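Local coordinates for protein 11S globulin subunit beta (PDB 2E9Q) that serves as a seed storage protein, a nutrient reservoir of the 11S globulin family that assembles into hexamers and can bind metal ions, at residues Gly134-Val139 / Gln288-Ser293; Leu322-Gly327 / Glu395-Lys400. All coordinates share one frame; numbering follows the deposited sequence. Where two conformers were deposited one is given.

In the fold
Contacts 1 and 2 lie in series along the chain, their centres about 10 Å apart near the middle of a subunit built from two cupin domains. Contact 1 joins strand 135-139 of the N-terminal cupin to strand 287-289, which comes at the start of the C-terminal half of the sequence and crosses over to complete the N-terminal sheet as its outermost strand within the chain, tying the two cupin halves together. Contact 2 is the central pairing of strands 323-329 and 393-400 in a sheet of the C-terminal cupin. The contacts meet in a small apolar patch: Leu136 CD2, 4.0 Å from Ala324 CB, bridges the two sheets, and Ile290 CD1 packs beside them, 3.7 Å from Ile397 CD1.

Contact 1 (Gly134-Val139 / Gln288-Ser293); sequences GDLLVV and QNIGRS
Leu136 and Gln288 form the hydrogen-bonded pair of a short antiparallel strand pairing, by which strand 287-289 extends the edge of an N-terminal cupin sheet. Leu136 N donates to Gln288 O at 2.9 Å, and Gln288 N returns a longer bond to Leu136 O at 3.2 Å. Both side chains leave on the same face of the sheet. Leu136 brings its CB to 3.3 Å from Gln288 O; with CG anti to the backbone N (chi1 -177°), the rest of the chain leads away from this strand. Gln288 stays extended through CG and CD, and its amide is held by Thr313 OG1 and the carbonyl of Thr308, so the edge strand, added to the N-terminal sheet, stays tied to its own C-terminal cupin. Beyond this pair, Gly134 lies close against the turning chain, its CA 4.0 Å from Gly291 CA. A side chain on Gly134 would crowd Gly291 CA and, at this positive phi of 103°, press on the preceding carbonyl as well. Gly134 O accepts Ile290 N at 2.8 Å, the last rung of the ladder. Ile290 then folds its CD1 back to 4.0 Å from Leu136 CB.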
# COMPACT_ATOMS: atom_id res chain seq x y z
N GLY A 134 30.43 -4.26 10.30
CA GLY A 134 29.36 -4.60 11.21
C GLY A 134 28.28 -3.55 11.20
O GLY A 134 27.20 -3.73 11.78
N ASP A 135 28.57 -2.42 10.57
CA ASP A 135 27.57 -1.37 10.48
C ASP A 135 26.52 -1.71 9.43
O ASP A 135 26.82 -2.26 8.37
CB ASP A 135 28.21 -0.02 10.11
CG ASP A 135 28.93 0.64 11.28
OD1 ASP A 135 28.64 0.28 12.44
OD2 ASP A 135 29.79 1.52 11.04
N LEU A 136 25.28 -1.37 9.77
CA LEU A 136 24.14 -1.56 8.90
C LEU A 136 23.77 -0.11 8.61
O LEU A 136 23.23 0.59 9.48
CB LEU A 136 23.01 -2.26 9.67
CG LEU A 136 21.72 -2.64 8.94
CD1 LEU A 136 21.03 -1.39 8.43
CD2 LEU A 136 22.03 -3.60 7.78
N LEU A 137 24.09 0.35 7.41
CA LEU A 137 23.80 1.71 7.01
C LEU A 137 22.44 1.78 6.33
O LEU A 137 21.99 0.82 5.70
CB LEU A 137 24.88 2.22 6.04
CG LEU A 137 26.31 1.93 6.50
CD1 LEU A 137 27.33 2.45 5.48
CD2 LEU A 137 26.53 2.59 7.85
N VAL A 138 21.78 2.93 6.45
CA VAL A 138 20.48 3.13 5.85
C VAL A 138 20.57 4.21 4.77
O VAL A 138 21.30 5.19 4.93
CB VAL A 138 19.44 3.56 6.91
CG1 VAL A 138 18.10 3.91 6.25
CG2 VAL A 138 19.26 2.44 7.93
N VAL A 139 19.85 4.01 3.68
CA VAL A 139 19.81 5.00 2.62
C VAL A 139 18.38 5.07 2.11
O VAL A 139 17.95 4.22 1.34
CB VAL A 139 20.74 4.62 1.44
CG1 VAL A 139 20.72 5.73 0.40
CG2 VAL A 139 22.15 4.39 1.93
N GLN A 288 23.45 1.55 12.51
CA GLN A 288 23.49 0.79 13.75
C GLN A 288 24.45 -0.37 13.51
O GLN A 288 24.35 -1.07 12.49
CB GLN A 288 22.10 0.23 14.09
CG GLN A 288 22.09 -0.63 15.37
CD GLN A 288 20.74 -1.31 15.62
OE1 GLN A 288 19.70 -0.80 15.23
NE2 GLN A 288 20.78 -2.46 16.29
N ASN A 289 25.39 -0.58 14.42
CA ASN A 289 26.32 -1.68 14.25
C ASN A 289 25.71 -2.91 14.88
O ASN A 289 25.35 -2.90 16.06
CB ASN A 289 27.66 -1.37 14.92
CG ASN A 289 28.75 -2.33 14.50
OD1 ASN A 289 29.54 -2.03 13.61
ND2 ASN A 289 28.78 -3.49 15.13
N ILE A 290 25.58 -3.97 14.10
CA ILE A 290 25.01 -5.21 14.60
C ILE A 290 26.06 -6.31 14.53
O ILE A 290 25.74 -7.50 14.52
CB ILE A 290 23.75 -5.61 13.79
CG1 ILE A 290 24.02 -5.54 12.29
CG2 ILE A 290 22.60 -4.68 14.15
CD1 ILE A 290 22.79 -5.83 11.45
N GLY A 291 27.31 -5.87 14.51
CA GLY A 291 28.44 -6.78 14.47
C GLY A 291 28.82 -7.33 15.83
O GLY A 291 28.05 -7.25 16.79
N ARG A 292 30.02 -7.87 15.93
CA ARG A 292 30.49 -8.46 17.17
C ARG A 292 30.78 -7.49 18.31
O ARG A 292 30.86 -7.89 19.47
CB ARG A 292 31.71 -9.34 16.88
CG ARG A 292 32.79 -8.68 16.03
CD ARG A 292 33.68 -9.74 15.39
NE ARG A 292 32.92 -10.59 14.47
CZ ARG A 292 33.32 -11.78 14.02
NH1 ARG A 292 34.48 -12.28 14.41
NH2 ARG A 292 32.54 -12.47 13.19
N SER A 293 30.93 -6.20 17.99
CA SER A 293 31.22 -5.22 19.03
C SER A 293 29.99 -4.93 19.89
O SER A 293 30.12 -4.43 21.01
CB SER A 293 31.71 -3.91 18.43
OG SER A 293 30.60 -3.07 18.13

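Contact 2 (Leu322-Gly327 / Glu395-Lys400); sequences LSAERG and EWIAFK
Trp396 O is gripped by two donors of the opposite strand: Gly327 N bonds to it at 2.8 Å, and Arg326 NH2 adds a weak bond at 2.9 Å. The arginine reaches back because its CG stands anti to the backbone N (chi1 -163°) and the chain then bends at chi2 (-80°), bringing the guanidinium edge to the carbonyl; Thr350 OG1 also holds NH2. This is an antiparallel ladder of a cupin sheet, in which Ala398 N meets Glu325 O at 2.7 Å in a nearly straight bond. The indole of Trp396 lies over Gly327, whose CA sits 3.5 Å from the centroid of the six-membered ring in a CH-pi contact; any CB on that glycine would run into CZ2. At the ring edge, NE1 donates to a water that in turn donates to Glu325 OE2 at 2.8 Å. Glu325 OE2 also makes a weak, salt-bridging bond of 3.3 Å with Lys400 NZ, whose ammonium is also held by Ser345 OG, while Glu325 OE1 pairs with Arg447, a residue assigned to magnesium binding. With Lys400 and Arg447 on hand, Glu325 is probably kept ionised. Cutting the indole down to an alanine here would probably strip Gly327 of its aromatic cover and leave the water on Glu325 without its N-H donor. Strands 304-309 and 345-350 continue the sheet beyond the two strands, and the face bearing Arg326, Ile397 and Phe399 packs against strands 85-91 and 155-162 of the N-terminal cupin.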
# COMPACT_ATOMS: atom_id res chain seq x y z
N LEU A 322 12.11 -1.38 6.56
CA LEU A 322 13.04 -2.48 6.36
C LEU A 322 13.75 -2.70 7.70
O LEU A 322 13.74 -1.82 8.56
CB LEU A 322 14.09 -2.12 5.29
CG LEU A 322 13.63 -1.70 3.89
CD1 LEU A 322 14.86 -1.31 3.08
CD2 LEU A 322 12.89 -2.84 3.20
N SER A 323 14.35 -3.87 7.86
CA SER A 323 15.10 -4.20 9.06
C SER A 323 16.07 -5.33 8.73
O SER A 323 16.06 -5.85 7.61
CB SER A 323 14.16 -4.56 10.23
OG SER A 323 13.24 -5.59 9.93
N ALA A 324 16.94 -5.69 9.68
CA ALA A 324 17.93 -6.74 9.46
C ALA A 324 18.31 -7.49 10.72
O ALA A 324 18.16 -6.98 11.84
CB ALA A 324 19.18 -6.14 8.83
N GLU A 325 18.82 -8.70 10.51
CA GLU A 325 19.27 -9.58 11.58
C GLU A 325 20.63 -10.10 11.13
O GLU A 325 20.79 -10.52 9.97
CB GLU A 325 18.31 -10.76 11.76
CG GLU A 325 16.96 -10.44 12.41
CD GLU A 325 16.10 -11.68 12.61
OE1 GLU A 325 15.15 -11.65 13.42
OE2 GLU A 325 16.38 -12.70 11.95
N ARG A 326 21.61 -10.06 12.02
CA ARG A 326 22.95 -10.54 11.72
C ARG A 326 23.15 -11.76 12.61
O ARG A 326 23.18 -11.64 13.83
CB ARG A 326 23.99 -9.46 12.04
CG ARG A 326 25.37 -9.67 11.40
CD ARG A 326 26.22 -10.68 12.16
NE ARG A 326 27.60 -10.68 11.68
CZ ARG A 326 28.02 -11.30 10.57
NH1 ARG A 326 29.30 -11.23 10.21
NH2 ARG A 326 27.17 -12.01 9.84
N GLY A 327 23.28 -12.92 11.98
CA GLY A 327 23.43 -14.15 12.74
C GLY A 327 24.81 -14.76 12.75
O GLY A 327 25.61 -14.55 11.84
N GLU A 395 27.75 -17.84 9.19
CA GLU A 395 27.51 -16.45 9.57
C GLU A 395 26.81 -15.67 8.45
O GLU A 395 27.14 -15.83 7.27
CB GLU A 395 28.84 -15.78 9.95
CG GLU A 395 29.27 -16.13 11.37
CD GLU A 395 30.72 -15.83 11.65
OE1 GLU A 395 31.19 -14.71 11.35
OE2 GLU A 395 31.41 -16.72 12.19
N TRP A 396 25.86 -14.82 8.82
CA TRP A 396 25.11 -14.08 7.81
C TRP A 396 24.43 -12.79 8.24
O TRP A 396 24.36 -12.46 9.43
CB TRP A 396 24.01 -14.99 7.26
CG TRP A 396 22.88 -15.13 8.22
CD1 TRP A 396 21.74 -14.38 8.26
CD2 TRP A 396 22.81 -16.02 9.35
NE1 TRP A 396 20.97 -14.74 9.34
CE2 TRP A 396 21.60 -15.74 10.03
CE3 TRP A 396 23.66 -17.01 9.86
CZ2 TRP A 396 21.22 -16.42 11.19
CZ3 TRP A 396 23.29 -17.69 11.02
CH2 TRP A 396 22.07 -17.38 11.67
N ILE A 397 23.91 -12.09 7.24
CA ILE A 397 23.13 -10.88 7.43
C ILE A 397 21.84 -11.13 6.65
O ILE A 397 21.87 -11.40 5.44
CB ILE A 397 23.85 -9.63 6.89
CG1 ILE A 397 22.99 -8.40 7.16
CG2 ILE A 397 24.12 -9.74 5.42
CD1 ILE A 397 22.73 -8.17 8.63
N ALA A 398 20.72 -11.06 7.35
CA ALA A 398 19.41 -11.28 6.75
C ALA A 398 18.56 -10.02 6.70
O ALA A 398 18.14 -9.51 7.74
CB ALA A 398 18.68 -12.36 7.53
N PHE A 399 18.30 -9.52 5.50
CA PHE A 399 17.49 -8.32 5.34
C PHE A 399 16.00 -8.66 5.35
O PHE A 399 15.58 -9.66 4.75
CB PHE A 399 17.84 -7.60 4.03
CG PHE A 399 19.30 -7.30 3.89
CD1 PHE A 399 20.15 -8.21 3.26
CD2 PHE A 399 19.83 -6.12 4.40
CE1 PHE A 399 21.52 -7.94 3.14
CE2 PHE A 399 21.19 -5.83 4.29
CZ PHE A 399 22.04 -6.75 3.66
N LYS A 400 15.22 -7.83 6.04
CA LYS A 400 13.78 -8.01 6.18
C LYS A 400 13.03 -6.92 5.42
O LYS A 400 13.44 -5.77 5.42
CB LYS A 400 13.39 -7.95 7.66
CG LYS A 400 14.24 -8.82 8.57
CD LYS A 400 14.08 -10.31 8.28
CE LYS A 400 14.98 -11.11 9.21
NZ LYS A 400 14.84 -12.58 9.05
O HOH W 1 18.07 -14.49 10.56